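Local atomic coordinates of sortase B (PDB entry 3PSQ), a protein that is a class B sortase involved in pilus assembly, probably joining proteins through a cysteine acyl-thioester intermediate. Residues 91-96 against 186-191; 31-36 against 58-63; 83-88 against 123-128. All coordinates share one frame; numbering follows the deposited sequence.

Contact 1 of 3, residues 91-96 against 186-191. With ZN (zinc ion), chain L; ZN (zinc ion), chain R; ACY (acetic acid), chain H; EDO (1,2-ethanediol), chain E.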
ATOM      1  N   LEU A  91      -5.133   2.186   1.758  1.00 42.74           N
ATOM      2  CA  LEU A  91      -3.790   2.250   2.336  1.00 41.44           C
ATOM      3  C   LEU A  91      -3.338   0.850   2.772  1.00 40.49           C
ATOM      4  O   LEU A  91      -3.974   0.166   3.627  1.00 40.04           O
ATOM      5  CB  LEU A  91      -3.747   3.221   3.512  1.00 40.92           C
ATOM      6  CG  LEU A  91      -2.381   3.386   4.197  1.00 41.35           C
ATOM      7  CD1 LEU A  91      -1.231   3.915   3.274  1.00 34.30           C
ATOM      8  CD2 LEU A  91      -2.556   4.234   5.429  1.00 38.79           C
ATOM      9  N   ILE A  92      -2.285   0.405   2.115  1.00 39.59           N
ATOM     10  CA  ILE A  92      -1.614  -0.831   2.483  1.00 38.93           C
ATOM     11  C   ILE A  92      -0.295  -0.458   3.186  1.00 38.20           C
ATOM     12  O   ILE A  92       0.551   0.270   2.648  1.00 37.16           O
ATOM     13  CB  ILE A  92      -1.358  -1.739   1.260  1.00 39.67           C
ATOM     14  CG1 ILE A  92      -2.700  -2.133   0.625  1.00 39.27           C
ATOM     15  CG2 ILE A  92      -0.535  -2.981   1.683  1.00 37.36           C
ATOM     16  CD1 ILE A  92      -2.616  -3.039  -0.610  1.00 39.28           C
ATOM     17  N   TYR A  93      -0.158  -0.928   4.412  1.00 37.65           N
ATOM     18  CA  TYR A  93       0.874  -0.452   5.309  1.00 37.92           C
ATOM     19  C   TYR A  93       1.652  -1.640   5.893  1.00 37.45           C
ATOM     20  O   TYR A  93       1.153  -2.789   5.921  1.00 37.74           O
ATOM     21  CB  TYR A  93       0.200   0.383   6.448  1.00 38.25           C
ATOM     22  CG  TYR A  93       1.169   1.168   7.269  1.00 38.18           C
ATOM     23  CD1 TYR A  93       1.667   2.377   6.815  1.00 37.83           C
ATOM     24  CD2 TYR A  93       1.627   0.664   8.497  1.00 39.06           C
ATOM     25  CE1 TYR A  93       2.609   3.098   7.547  1.00 38.75           C
ATOM     26  CE2 TYR A  93       2.561   1.377   9.241  1.00 39.02           C
ATOM     27  CZ  TYR A  93       3.047   2.594   8.771  1.00 40.87           C
ATOM     28  OH  TYR A  93       3.976   3.312   9.520  1.00 39.35           O
ATOM     29  N   ALA A  94       2.896  -1.377   6.295  1.00 37.51           N
ATOM     30  CA  ALA A  94       3.682  -2.330   7.112  1.00 37.66           C
ATOM     31  C   ALA A  94       4.325  -1.570   8.251  1.00 37.96           C
ATOM     32  O   ALA A  94       4.832  -0.477   8.042  1.00 38.52           O
ATOM     33  CB  ALA A  94       4.754  -3.090   6.274  1.00 37.23           C
ATOM     34  N   HIS A  95       4.242  -2.119   9.464  1.00 38.11           N
ATOM     35  CA  HIS A  95       4.983  -1.572  10.586  1.00 39.46           C
ATOM     36  C   HIS A  95       6.487  -1.808  10.411  1.00 40.01           C
ATOM     37  O   HIS A  95       6.939  -2.428   9.439  1.00 39.74           O
ATOM     38  CB  HIS A  95       4.476  -2.177  11.910  1.00 39.53           C
ATOM     39  CG  HIS A  95       3.158  -1.614  12.343  1.00 40.64           C
ATOM     40  ND1 HIS A  95       3.052  -0.424  13.035  1.00 39.64           N
ATOM     41  CD2 HIS A  95       1.892  -2.066  12.169  1.00 39.54           C
ATOM     42  CE1 HIS A  95       1.778  -0.169  13.268  1.00 39.12           C
ATOM     43  NE2 HIS A  95       1.057  -1.135  12.734  1.00 36.41           N
ATOM     44  N   HIS A  96       7.270  -1.295  11.349  1.00 40.17           N
ATOM     45  CA  HIS A  96       8.717  -1.277  11.178  1.00 39.39           C
ATOM     46  C   HIS A  96       9.337  -2.609  10.769  1.00 39.68           C
ATOM     47  O   HIS A  96      10.103  -2.659   9.795  1.00 40.14           O
ATOM     48  CB  HIS A  96       9.388  -0.730  12.457  1.00 40.32           C
ATOM     49  CG  HIS A  96      10.866  -0.990  12.544  1.00 39.02           C
ATOM     50  ND1 HIS A  96      11.798  -0.189  11.921  1.00 41.92           N
ATOM     51  CD2 HIS A  96      11.571  -1.921  13.231  1.00 38.02           C
ATOM     52  CE1 HIS A  96      13.020  -0.623  12.206  1.00 41.69           C
ATOM     53  NE2 HIS A  96      12.908  -1.676  12.997  1.00 41.20           N
ATOM     54  N   ALA A 186      -2.245   3.178  -1.994  1.00 43.56           N
ATOM     55  CA  ALA A 186      -0.973   3.592  -1.459  1.00 41.98           C
ATOM     56  C   ALA A 186      -0.347   2.398  -0.731  1.00 41.17           C
ATOM     57  O   ALA A 186      -1.047   1.603  -0.090  1.00 41.75           O
ATOM     58  CB  ALA A 186      -1.179   4.759  -0.506  1.00 41.84           C
ATOM     59  N   LEU A 187       0.953   2.240  -0.906  1.00 40.33           N
ATOM     60  CA  LEU A 187       1.743   1.262  -0.180  1.00 41.01           C
ATOM     61  C   LEU A 187       2.781   2.061   0.613  1.00 41.09           C
ATOM     62  O   LEU A 187       3.455   2.933   0.068  1.00 39.59           O
ATOM     63  CB  LEU A 187       2.482   0.311  -1.124  1.00 41.13           C
ATOM     64  CG  LEU A 187       1.837  -0.162  -2.416  1.00 40.30           C
ATOM     65  CD1 LEU A 187       2.942  -0.799  -3.321  1.00 39.34           C
ATOM     66  CD2 LEU A 187       0.712  -1.139  -2.095  1.00 37.04           C
ATOM     67  N   SER A 188       2.936   1.720   1.885  1.00 41.50           N
ATOM     68  CA  SER A 188       3.722   2.546   2.787  1.00 41.53           C
ATOM     69  C   SER A 188       4.398   1.758   3.933  1.00 42.08           C
ATOM     70  O   SER A 188       3.875   0.742   4.434  1.00 41.90           O
ATOM     71  CB  SER A 188       2.800   3.613   3.393  1.00 41.36           C
ATOM     72  OG  SER A 188       3.539   4.596   4.091  1.00 41.41           O
ATOM     73  N   THR A 189       5.544   2.274   4.367  1.00 42.42           N
ATOM     74  CA  THR A 189       6.151   1.841   5.584  1.00 43.03           C
ATOM     75  C   THR A 189       7.088   2.940   6.095  1.00 44.07           C
ATOM     76  O   THR A 189       7.032   4.074   5.623  1.00 43.32           O
ATOM     77  CB  THR A 189       6.844   0.440   5.434  1.00 43.30           C
ATOM     78  OG1 THR A 189       7.254  -0.010   6.727  1.00 42.37           O
ATOM     79  CG2 THR A 189       8.014   0.490   4.471  1.00 39.14           C
ATOM     80  N   CYS A 190       7.918   2.606   7.084  1.00 45.59           N
ATOM     81  CA  CYS A 190       8.904   3.552   7.588  1.00 47.02           C
ATOM     82  C   CYS A 190      10.093   3.746   6.637  1.00 48.82           C
ATOM     83  O   CYS A 190      10.337   2.964   5.728  1.00 47.56           O
ATOM     84  CB  CYS A 190       9.423   3.093   8.942  1.00 46.24           C
ATOM     85  SG  CYS A 190      10.224   1.476   8.897  1.00 44.64           S
ATOM     86  N   GLU A 191      10.829   4.816   6.867  1.00 51.93           N
ATOM     87  CA  GLU A 191      12.112   4.989   6.230  1.00 55.62           C
ATOM     88  C   GLU A 191      13.082   5.371   7.354  1.00 56.95           C
ATOM     89  O   GLU A 191      13.200   6.547   7.692  1.00 57.51           O
ATOM     90  CB  GLU A 191      12.007   6.066   5.150  1.00 55.87           C
ATOM     91  CG  GLU A 191      13.171   6.133   4.188  1.00 59.85           C
ATOM     92  CD  GLU A 191      12.711   6.530   2.795  1.00 66.33           C
ATOM     93  OE1 GLU A 191      11.778   7.378   2.696  1.00 67.10           O
ATOM     94  OE2 GLU A 191      13.280   5.993   1.799  1.00 68.86           O
TER
HETATM   95 ZN    ZN L 316      11.353   1.506  10.858  0.80 33.51          ZN
HETATM   96 ZN    ZN R 330       4.352   0.591  14.059  1.00 38.25          ZN
HETATM   97  C   ACY H 243       5.602   1.861  11.980  1.00 39.45           C
HETATM   98  O   ACY H 243       4.448   2.367  11.774  1.00 38.63           O
HETATM   99  OXT ACY H 243       5.829   1.059  12.915  1.00 38.91           O
HETATM  100  CH3 ACY H 243       6.728   2.170  11.023  1.00 37.84           C
HETATM  101  C1  EDO E 240      11.570  -0.385   4.530  1.00 43.78           C
HETATM  102  O1  EDO E 240      12.780  -0.321   5.283  1.00 45.77           O
HETATM  103  C2  EDO E 240      11.603   0.639   3.389  1.00 42.08           C
HETATM  104  O2  EDO E 240      12.186   1.909   3.770  1.00 41.81           O
HETATM  105  O   HOH W   1      10.445   2.835  12.462  1.00 41.99           O

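Contact 2 of 3, residues 31-36 against 58-63. With ZN (zinc ion), chain P.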
ATOM      1  N   ALA A  31      -8.383 -19.705   3.362  1.00 45.66           N
ATOM      2  CA  ALA A  31      -9.108 -20.756   4.062  1.00 46.47           C
ATOM      3  C   ALA A  31      -8.728 -20.814   5.548  1.00 47.12           C
ATOM      4  O   ALA A  31      -9.478 -21.330   6.384  1.00 47.50           O
ATOM      5  CB  ALA A  31      -8.789 -22.088   3.405  1.00 46.01           C
ATOM      6  N   ILE A  32      -7.549 -20.285   5.853  1.00 47.29           N
ATOM      7  CA  ILE A  32      -6.892 -20.427   7.164  1.00 48.36           C
ATOM      8  C   ILE A  32      -7.176 -19.212   8.058  1.00 47.25           C
ATOM      9  O   ILE A  32      -7.289 -19.343   9.268  1.00 47.01           O
ATOM     10  CB  ILE A  32      -5.352 -20.652   6.925  1.00 48.65           C
ATOM     11  CG1 ILE A  32      -5.125 -22.102   6.523  1.00 50.82           C
ATOM     12  CG2 ILE A  32      -4.482 -20.326   8.110  1.00 50.97           C
ATOM     13  CD1 ILE A  32      -6.049 -23.015   7.296  1.00 53.87           C
ATOM     14  N   ASN A  33      -7.303 -18.041   7.450  1.00 45.94           N
ATOM     15  CA  ASN A  33      -7.447 -16.813   8.199  1.00 45.37           C
ATOM     16  C   ASN A  33      -8.359 -15.897   7.399  1.00 45.52           C
ATOM     17  O   ASN A  33      -7.962 -15.318   6.379  1.00 44.21           O
ATOM     18  CB  ASN A  33      -6.041 -16.199   8.416  1.00 45.69           C
ATOM     19  CG  ASN A  33      -6.062 -14.842   9.150  1.00 45.44           C
ATOM     20  OD1 ASN A  33      -7.077 -14.416   9.691  1.00 42.39           O
ATOM     21  ND2 ASN A  33      -4.936 -14.167   9.139  1.00 43.77           N
ATOM     22  N   SER A  34      -9.583 -15.734   7.887  1.00 46.61           N
ATOM     23  CA  SER A  34     -10.549 -14.850   7.230  1.00 47.20           C
ATOM     24  C   SER A  34     -10.098 -13.380   7.132  1.00 46.32           C
ATOM     25  O   SER A  34     -10.694 -12.605   6.358  1.00 46.26           O
ATOM     26  CB  SER A  34     -11.907 -14.952   7.913  1.00 47.91           C
ATOM     27  OG  SER A  34     -11.830 -14.448   9.245  1.00 52.92           O
ATOM     28  N   ASP A  35      -9.058 -12.988   7.886  1.00 44.77           N
ATOM     29  CA  ASP A  35      -8.425 -11.664   7.673  1.00 43.51           C
ATOM     30  C   ASP A  35      -7.705 -11.524   6.314  1.00 42.66           C
ATOM     31  O   ASP A  35      -7.521 -10.411   5.822  1.00 42.34           O
ATOM     32  CB  ASP A  35      -7.399 -11.362   8.772  1.00 44.06           C
ATOM     33  CG  ASP A  35      -8.028 -10.981  10.104  1.00 43.74           C
ATOM     34  OD1 ASP A  35      -9.260 -11.036  10.245  1.00 42.23           O
ATOM     35  OD2 ASP A  35      -7.262 -10.618  11.024  1.00 46.61           O
ATOM     36  N   VAL A  36      -7.248 -12.642   5.742  1.00 42.17           N
ATOM     37  CA  VAL A  36      -6.602 -12.635   4.422  1.00 41.94           C
ATOM     38  C   VAL A  36      -7.614 -12.152   3.357  1.00 42.21           C
ATOM     39  O   VAL A  36      -8.721 -12.667   3.290  1.00 40.67           O
ATOM     40  CB  VAL A  36      -5.991 -14.022   4.061  1.00 42.43           C
ATOM     41  CG1 VAL A  36      -5.413 -14.018   2.633  1.00 41.72           C
ATOM     42  CG2 VAL A  36      -4.876 -14.447   5.103  1.00 39.79           C
ATOM     43  N   LEU A  58      -2.939  -2.213  14.549  1.00 43.40           N
ATOM     44  CA  LEU A  58      -1.803  -2.663  15.371  1.00 43.56           C
ATOM     45  C   LEU A  58      -1.709  -4.197  15.374  1.00 43.22           C
ATOM     46  O   LEU A  58      -0.639  -4.737  15.570  1.00 42.82           O
ATOM     47  CB  LEU A  58      -1.918  -2.113  16.813  1.00 43.77           C
ATOM     48  CG  LEU A  58      -1.963  -0.567  17.013  1.00 43.31           C
ATOM     49  CD1 LEU A  58      -2.254  -0.145  18.429  1.00 43.79           C
ATOM     50  CD2 LEU A  58      -0.709   0.086  16.621  1.00 43.49           C
ATOM     51  N   GLU A  59      -2.829  -4.867  15.101  1.00 42.72           N
ATOM     52  CA  GLU A  59      -2.964  -6.314  15.136  1.00 43.40           C
ATOM     53  C   GLU A  59      -1.847  -7.159  14.465  1.00 43.58           C
ATOM     54  O   GLU A  59      -1.467  -8.238  14.976  1.00 44.31           O
ATOM     55  CB  GLU A  59      -4.348  -6.737  14.603  1.00 42.90           C
ATOM     56  CG  GLU A  59      -4.542  -8.288  14.421  1.00 42.63           C
ATOM     57  CD  GLU A  59      -5.902  -8.617  13.843  1.00 43.78           C
ATOM     58  OE1 GLU A  59      -6.595  -7.673  13.416  1.00 44.91           O
ATOM     59  OE2 GLU A  59      -6.286  -9.803  13.783  1.00 41.68           O
ATOM     60  N   TYR A  60      -1.345  -6.674  13.344  1.00 42.35           N
ATOM     61  CA  TYR A  60      -0.356  -7.403  12.569  1.00 41.96           C
ATOM     62  C   TYR A  60       1.095  -6.951  12.770  1.00 42.02           C
ATOM     63  O   TYR A  60       1.954  -7.313  11.989  1.00 42.03           O
ATOM     64  CB  TYR A  60      -0.748  -7.482  11.049  1.00 40.53           C
ATOM     65  CG  TYR A  60      -1.829  -8.524  10.867  1.00 39.39           C
ATOM     66  CD1 TYR A  60      -1.507  -9.851  10.744  1.00 40.01           C
ATOM     67  CD2 TYR A  60      -3.184  -8.187  10.954  1.00 40.65           C
ATOM     68  CE1 TYR A  60      -2.491 -10.816  10.680  1.00 41.19           C
ATOM     69  CE2 TYR A  60      -4.177  -9.152  10.866  1.00 39.34           C
ATOM     70  CZ  TYR A  60      -3.821 -10.464  10.730  1.00 41.32           C
ATOM     71  OH  TYR A  60      -4.771 -11.464  10.648  1.00 40.23           O
ATOM     72  N   ILE A  61       1.375  -6.169  13.806  1.00 42.36           N
ATOM     73  CA  ILE A  61       2.776  -5.940  14.213  1.00 42.07           C
ATOM     74  C   ILE A  61       3.539  -7.249  14.503  1.00 42.70           C
ATOM     75  O   ILE A  61       4.642  -7.415  14.041  1.00 43.97           O
ATOM     76  CB  ILE A  61       2.883  -5.024  15.468  1.00 42.35           C
ATOM     77  CG1 ILE A  61       2.374  -3.608  15.173  1.00 40.31           C
ATOM     78  CG2 ILE A  61       4.312  -5.018  16.033  1.00 39.52           C
ATOM     79  CD1 ILE A  61       2.060  -2.812  16.423  1.00 39.06           C
ATOM     80  N   ASN A  62       2.930  -8.195  15.210  1.00 42.83           N
ATOM     81  CA  ASN A  62       3.600  -9.434  15.625  1.00 42.58           C
ATOM     82  C   ASN A  62       2.704 -10.650  15.305  1.00 41.83           C
ATOM     83  O   ASN A  62       2.611 -11.641  16.065  1.00 40.60           O
ATOM     84  CB  ASN A  62       3.885  -9.400  17.149  1.00 43.64           C
ATOM     85  CG  ASN A  62       5.144  -8.609  17.508  1.00 45.39           C
ATOM     86  OD1 ASN A  62       5.080  -7.615  18.243  1.00 51.44           O
ATOM     87  ND2 ASN A  62       6.298  -9.049  16.999  1.00 47.35           N
ATOM     88  N   LYS A  63       2.036 -10.570  14.164  1.00 41.31           N
ATOM     89  CA  LYS A  63       1.174 -11.650  13.717  1.00 41.01           C
ATOM     90  C   LYS A  63       1.413 -11.952  12.240  1.00 40.94           C
ATOM     91  O   LYS A  63       1.516 -11.043  11.419  1.00 41.28           O
ATOM     92  CB  LYS A  63      -0.279 -11.244  13.957  1.00 40.52           C
ATOM     93  CG  LYS A  63      -1.293 -12.349  13.770  1.00 41.27           C
ATOM     94  CD  LYS A  63      -2.583 -11.739  14.294  1.00 42.43           C
ATOM     95  CE  LYS A  63      -3.745 -12.653  14.219  1.00 43.26           C
ATOM     96  NZ  LYS A  63      -4.962 -11.854  14.603  1.00 46.75           N
TER
HETATM   97 ZN    ZN P 326      -7.963 -10.218  12.872  1.00 40.17          ZN
HETATM   98  O   HOH W   2      -8.464 -12.121  13.426  1.00 38.09           O

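Contact 3 of 3, residues 83-88 against 123-128. With ZN (zinc ion), chain N.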
ATOM      1  N   VAL A  83     -12.585  -3.971   1.598  1.00 45.31           N
ATOM      2  CA  VAL A  83     -11.704  -5.008   1.043  1.00 45.10           C
ATOM      3  C   VAL A  83     -11.765  -5.084  -0.484  1.00 46.05           C
ATOM      4  O   VAL A  83     -10.877  -5.652  -1.141  1.00 45.94           O
ATOM      5  CB  VAL A  83     -11.991  -6.402   1.644  1.00 44.83           C
ATOM      6  CG1 VAL A  83     -11.620  -6.425   3.135  1.00 44.99           C
ATOM      7  CG2 VAL A  83     -13.451  -6.832   1.430  1.00 42.85           C
ATOM      8  N   THR A  84     -12.819  -4.514  -1.056  1.00 47.09           N
ATOM      9  CA  THR A  84     -13.051  -4.566  -2.504  1.00 47.59           C
ATOM     10  C   THR A  84     -12.252  -3.476  -3.221  1.00 48.56           C
ATOM     11  O   THR A  84     -12.300  -3.376  -4.456  1.00 50.34           O
ATOM     12  CB  THR A  84     -14.511  -4.284  -2.813  1.00 47.84           C
ATOM     13  OG1 THR A  84     -14.889  -3.056  -2.178  1.00 49.77           O
ATOM     14  CG2 THR A  84     -15.419  -5.406  -2.302  1.00 46.20           C
ATOM     15  N   PHE A  85     -11.524  -2.659  -2.463  1.00 48.30           N
ATOM     16  CA  PHE A  85     -10.760  -1.542  -3.049  1.00 48.97           C
ATOM     17  C   PHE A  85     -11.654  -0.519  -3.761  1.00 50.09           C
ATOM     18  O   PHE A  85     -11.222   0.079  -4.737  1.00 48.92           O
ATOM     19  CB  PHE A  85      -9.610  -2.045  -3.953  1.00 47.89           C
ATOM     20  CG  PHE A  85      -8.491  -2.730  -3.167  1.00 46.49           C
ATOM     21  CD1 PHE A  85      -7.400  -2.008  -2.712  1.00 43.06           C
ATOM     22  CD2 PHE A  85      -8.602  -4.065  -2.792  1.00 46.15           C
ATOM     23  CE1 PHE A  85      -6.429  -2.600  -1.947  1.00 41.44           C
ATOM     24  CE2 PHE A  85      -7.613  -4.671  -2.018  1.00 47.07           C
ATOM     25  CZ  PHE A  85      -6.535  -3.933  -1.597  1.00 44.23           C
ATOM     26  N   GLU A  86     -12.887  -0.343  -3.250  1.00 51.09           N
ATOM     27  CA  GLU A  86     -13.913   0.600  -3.771  0.50 51.74           C
ATOM     28  C   GLU A  86     -13.719   2.033  -3.264  1.00 51.83           C
ATOM     29  O   GLU A  86     -14.212   2.995  -3.860  1.00 52.81           O
ATOM     30  CB  GLU A  86     -15.326   0.188  -3.307  0.50 52.05           C
ATOM     31  CG  GLU A  86     -15.983  -1.037  -3.966  0.50 52.69           C
ATOM     32  CD  GLU A  86     -17.284  -1.429  -3.260  0.50 53.61           C
ATOM     33  OE1 GLU A  86     -18.182  -0.557  -3.091  0.50 55.23           O
ATOM     34  OE2 GLU A  86     -17.414  -2.602  -2.860  0.50 52.08           O
ATOM     35  N   ASP A  87     -13.047   2.176  -2.119  1.00 50.43           N
ATOM     36  CA  ASP A  87     -12.818   3.484  -1.506  1.00 48.71           C
ATOM     37  C   ASP A  87     -11.964   4.360  -2.381  1.00 48.60           C
ATOM     38  O   ASP A  87     -11.284   3.867  -3.292  1.00 47.87           O
ATOM     39  CB  ASP A  87     -12.144   3.328  -0.148  1.00 48.51           C
ATOM     40  CG  ASP A  87     -13.047   2.705   0.871  1.00 48.19           C
ATOM     41  OD1 ASP A  87     -14.274   2.690   0.652  1.00 51.18           O
ATOM     42  OD2 ASP A  87     -12.552   2.217   1.892  1.00 48.66           O
ATOM     43  N   LYS A  88     -12.011   5.662  -2.127  1.00 48.36           N
ATOM     44  CA  LYS A  88     -11.153   6.599  -2.868  1.00 49.62           C
ATOM     45  C   LYS A  88      -9.669   6.312  -2.671  1.00 48.56           C
ATOM     46  O   LYS A  88      -8.840   6.596  -3.537  1.00 48.63           O
ATOM     47  CB  LYS A  88     -11.409   8.041  -2.420  1.00 49.87           C
ATOM     48  CG  LYS A  88     -12.702   8.619  -2.970  1.00 55.23           C
ATOM     49  CD  LYS A  88     -12.519   9.030  -4.459  1.00 60.58           C
ATOM     50  CE  LYS A  88     -13.869   9.281  -5.143  1.00 64.65           C
ATOM     51  NZ  LYS A  88     -14.677  10.284  -4.373  1.00 67.26           N
ATOM     52  N   ILE A 123      -3.365  -5.924  -7.873  1.00 49.37           N
ATOM     53  CA  ILE A 123      -3.922  -6.540  -6.708  1.00 49.21           C
ATOM     54  C   ILE A 123      -4.949  -7.549  -7.177  1.00 50.03           C
ATOM     55  O   ILE A 123      -5.672  -7.280  -8.119  1.00 51.01           O
ATOM     56  CB  ILE A 123      -4.570  -5.483  -5.774  1.00 48.90           C
ATOM     57  CG1 ILE A 123      -3.492  -4.739  -4.989  1.00 48.54           C
ATOM     58  CG2 ILE A 123      -5.595  -6.113  -4.826  1.00 46.75           C
ATOM     59  CD1 ILE A 123      -3.978  -3.420  -4.433  1.00 47.23           C
ATOM     60  N   GLU A 124      -5.016  -8.704  -6.526  1.00 49.22           N
ATOM     61  CA  GLU A 124      -6.107  -9.601  -6.753  1.00 49.45           C
ATOM     62  C   GLU A 124      -6.885  -9.764  -5.459  1.00 49.32           C
ATOM     63  O   GLU A 124      -6.304 -10.103  -4.414  1.00 48.55           O
ATOM     64  CB  GLU A 124      -5.599 -10.958  -7.217  1.00 49.84           C
ATOM     65  CG  GLU A 124      -6.698 -11.989  -7.375  1.00 51.67           C
ATOM     66  CD  GLU A 124      -6.236 -13.191  -8.180  1.00 56.15           C
ATOM     67  OE1 GLU A 124      -5.080 -13.208  -8.644  1.00 59.45           O
ATOM     68  OE2 GLU A 124      -7.023 -14.130  -8.366  1.00 61.65           O
ATOM     69  N   THR A 125      -8.201  -9.576  -5.536  1.00 48.87           N
ATOM     70  CA  THR A 125      -9.019  -9.620  -4.350  1.00 49.55           C
ATOM     71  C   THR A 125      -9.403 -11.044  -4.016  1.00 50.37           C
ATOM     72  O   THR A 125      -9.045 -11.976  -4.737  1.00 49.89           O
ATOM     73  CB  THR A 125     -10.278  -8.726  -4.458  1.00 49.87           C
ATOM     74  OG1 THR A 125     -11.247  -9.375  -5.283  1.00 48.63           O
ATOM     75  CG2 THR A 125      -9.913  -7.326  -5.001  1.00 48.11           C
ATOM     76  N   LYS A 126     -10.117 -11.208  -2.912  1.00 51.27           N
ATOM     77  CA  LYS A 126     -10.512 -12.530  -2.478  1.00 53.13           C
ATOM     78  C   LYS A 126     -11.648 -13.104  -3.308  1.00 54.08           C
ATOM     79  O   LYS A 126     -11.882 -14.313  -3.281  1.00 54.37           O
ATOM     80  CB  LYS A 126     -10.855 -12.562  -0.996  1.00 52.82           C
ATOM     81  CG  LYS A 126     -12.052 -11.756  -0.567  1.00 55.32           C
ATOM     82  CD  LYS A 126     -12.453 -12.168   0.848  1.00 59.25           C
ATOM     83  CE  LYS A 126     -13.361 -11.141   1.458  1.00 62.18           C
ATOM     84  NZ  LYS A 126     -13.124 -11.051   2.944  1.00 66.88           N
ATOM     85  N   THR A 127     -12.363 -12.246  -4.032  1.00 55.07           N
ATOM     86  CA  THR A 127     -13.360 -12.739  -4.980  1.00 55.81           C
ATOM     87  C   THR A 127     -12.699 -12.936  -6.337  1.00 56.19           C
ATOM     88  O   THR A 127     -13.375 -13.252  -7.292  1.00 56.72           O
ATOM     89  CB  THR A 127     -14.579 -11.801  -5.140  1.00 55.15           C
ATOM     90  OG1 THR A 127     -14.134 -10.527  -5.620  1.00 56.20           O
ATOM     91  CG2 THR A 127     -15.329 -11.639  -3.832  1.00 54.49           C
ATOM     92  N   LYS A 128     -11.377 -12.770  -6.391  1.00 56.79           N
ATOM     93  CA  LYS A 128     -10.532 -12.976  -7.585  1.00 57.63           C
ATOM     94  C   LYS A 128     -10.633 -11.904  -8.653  1.00 58.11           C
ATOM     95  O   LYS A 128     -10.161 -12.083  -9.795  1.00 58.12           O
ATOM     96  CB  LYS A 128     -10.662 -14.375  -8.201  1.00 57.62           C
ATOM     97  CG  LYS A 128     -10.368 -15.495  -7.220  1.00 58.58           C
ATOM     98  CD  LYS A 128      -9.102 -15.232  -6.357  1.00 58.60           C
ATOM     99  CE  LYS A 128      -9.087 -16.177  -5.132  1.00 58.47           C
ATOM    100  NZ  LYS A 128      -9.148 -17.643  -5.461  1.00 58.41           N
TER
HETATM  101 ZN    ZN N 320      -6.439 -16.031  -9.242  1.00 86.58          ZN
HETATM  102  O   HOH W   3      -5.633 -17.054  -7.395  1.00 67.10           O

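Contact 1 of 3, residues 91-96 against 186-191
I92 hands its N-H to A186 O over 2.8 Å and takes the N-H of S188 on its own O, setting two parallel strands side by side; A94 N to S188 O adds a third backbone bond. Packing is tight at this end, where L91, I92, A186 and L187 are buried. L91 CD1 sits 3.9 Å from A186 CB and also reaches S188 CB, while on the other face of the sheet I92 and L187 run alongside each other. T189 OG1 gives a 2.8 Å hydrogen bond to A94 O, arriving from above the carbonyl plane. The strands belong to the sortase beta-barrel; H95, the predicted proton donor/acceptor, lies just past the first, at the N-cap of the next helix, and C190, the predicted acyl-thioester cysteine, ends the second. Here the backbones draw apart, the CA atoms of H96 and C190 being 6.0 Å apart, and H96 is exposed. With chi1 60°, C190 SG comes round to the zinc that it binds at 2.3 Å and shares with H96 ND1 (2.0 Å), D192 and a water. H95 NE2 bonds to N57 O; its ND1 holds a second zinc with a probable crystallisation acetate, whose other oxygen lies at the Y93 ring edge.

Contact 2 of 3, residues 31-36 against 58-63
D35 and Y60 meet between two type I beta turns, N33 to V36 and L58 to I61, whose backbones stay well apart, with the nearest CA atoms, those of D35 and Y60, 10.4 Å from each other. Side chains therefore do all the bridging. The Y60 hydroxyl donates to D35 OD2 over 2.7 Å; the carboxylate oxygen lies in the ring plane, at its edge, but is met on its anti side, with the two planes 66° apart. From the same turn as D35, N33 ND2 gives that hydroxyl a nearly straight hydrogen bond of 3.1 Å, so the phenol oxygen both donates and accepts; N33 ND2 also bonds to V65 O. The amide is held from its other end as well, because N33 OD1 accepts from D35 N in an Asx turn. D35 OD2 has a second task: it binds a zinc ion at 2.0 Å, together with E59 OE2, E55 and a water. E59 reaches the metal with an extended chain, and its OE2 also takes a 2.6 Å salt bridge from K63 NZ, a positive charge that, with the zinc, would partly offset the three carboxylates. The site joins the turn that follows helix 22-32 to the loop between strands 48-53 and 76-77, and strand 48-53 lies against it, V52 touching both N33 and Y60.

Contact 3 of 3, residues 83-88 against 123-128
F85 and I123 approach from opposite directions, and the aromatic ring receives the isoleucine's two branch ends at different places. I123 CG2 sits over one face, 4.2 Å from the ring centroid and 27° off its normal, a CH-pi contact in which F85 CE2 is the nearest ring carbon. I123 CD1 packs against F85 CE1 at 3.6 Å, about as close as I123 CG2 comes to F85 CE2 (3.7 Å), so the methyl groups of one side chain touch ring carbons on both sides of CZ. F85 has CG anti to its carbonyl carbon (chi1 -69°), and its CB bond points toward the strand. T125, two residues along the same strand, also directs its side chain toward this loop; its CG2 slides past the ring in the opposite direction and meets F85 CD2 obliquely at 4.2 Å. V83 adds a second patch. Its carbonyl oxygen lies near T125 CG2, and V83 CG2 meets K126 CE at 4.3 Å, where the exposed lysine chain passes along the edge. No hydrogen bond joins the two segments, so their contact rests on apolar packing. E124, between I123 and T125, points the other way and binds a zinc ion through OE2 at 2.2 Å, while its OE1 makes a salt bridge with K22. Around the phenylalanine, M37 and A38 of strand 36-41, L131 of strand 130-142 and I92 of strand 89-93 also touch its side chain. This is the hydrophobic core of the sortase beta-barrel, to which the loop between strands 76-77 and 89-93 contributes F85.

All three contacts belong to one compact chain, their centres 16 to 18 Å apart. Contact 2 comes first and closes before either of the others opens; contacts 1 and 3 cross, their segments alternating along the sequence. Contacts 1 and 3 reach the same mixed sheet and share core packing, as I92 CD1 lies 4.1 Å from both F85 CE1 and I123 CD1. Contact 1 also meets contact 2, where H95 CD2 packs on I61 CG1 at 3.4 Å, placing the loop 58-63 beside the predicted catalytic histidine. The predicted active site therefore sits at the strand ends, continuous through I92 with the apolar core and through H95 with loop 58-63.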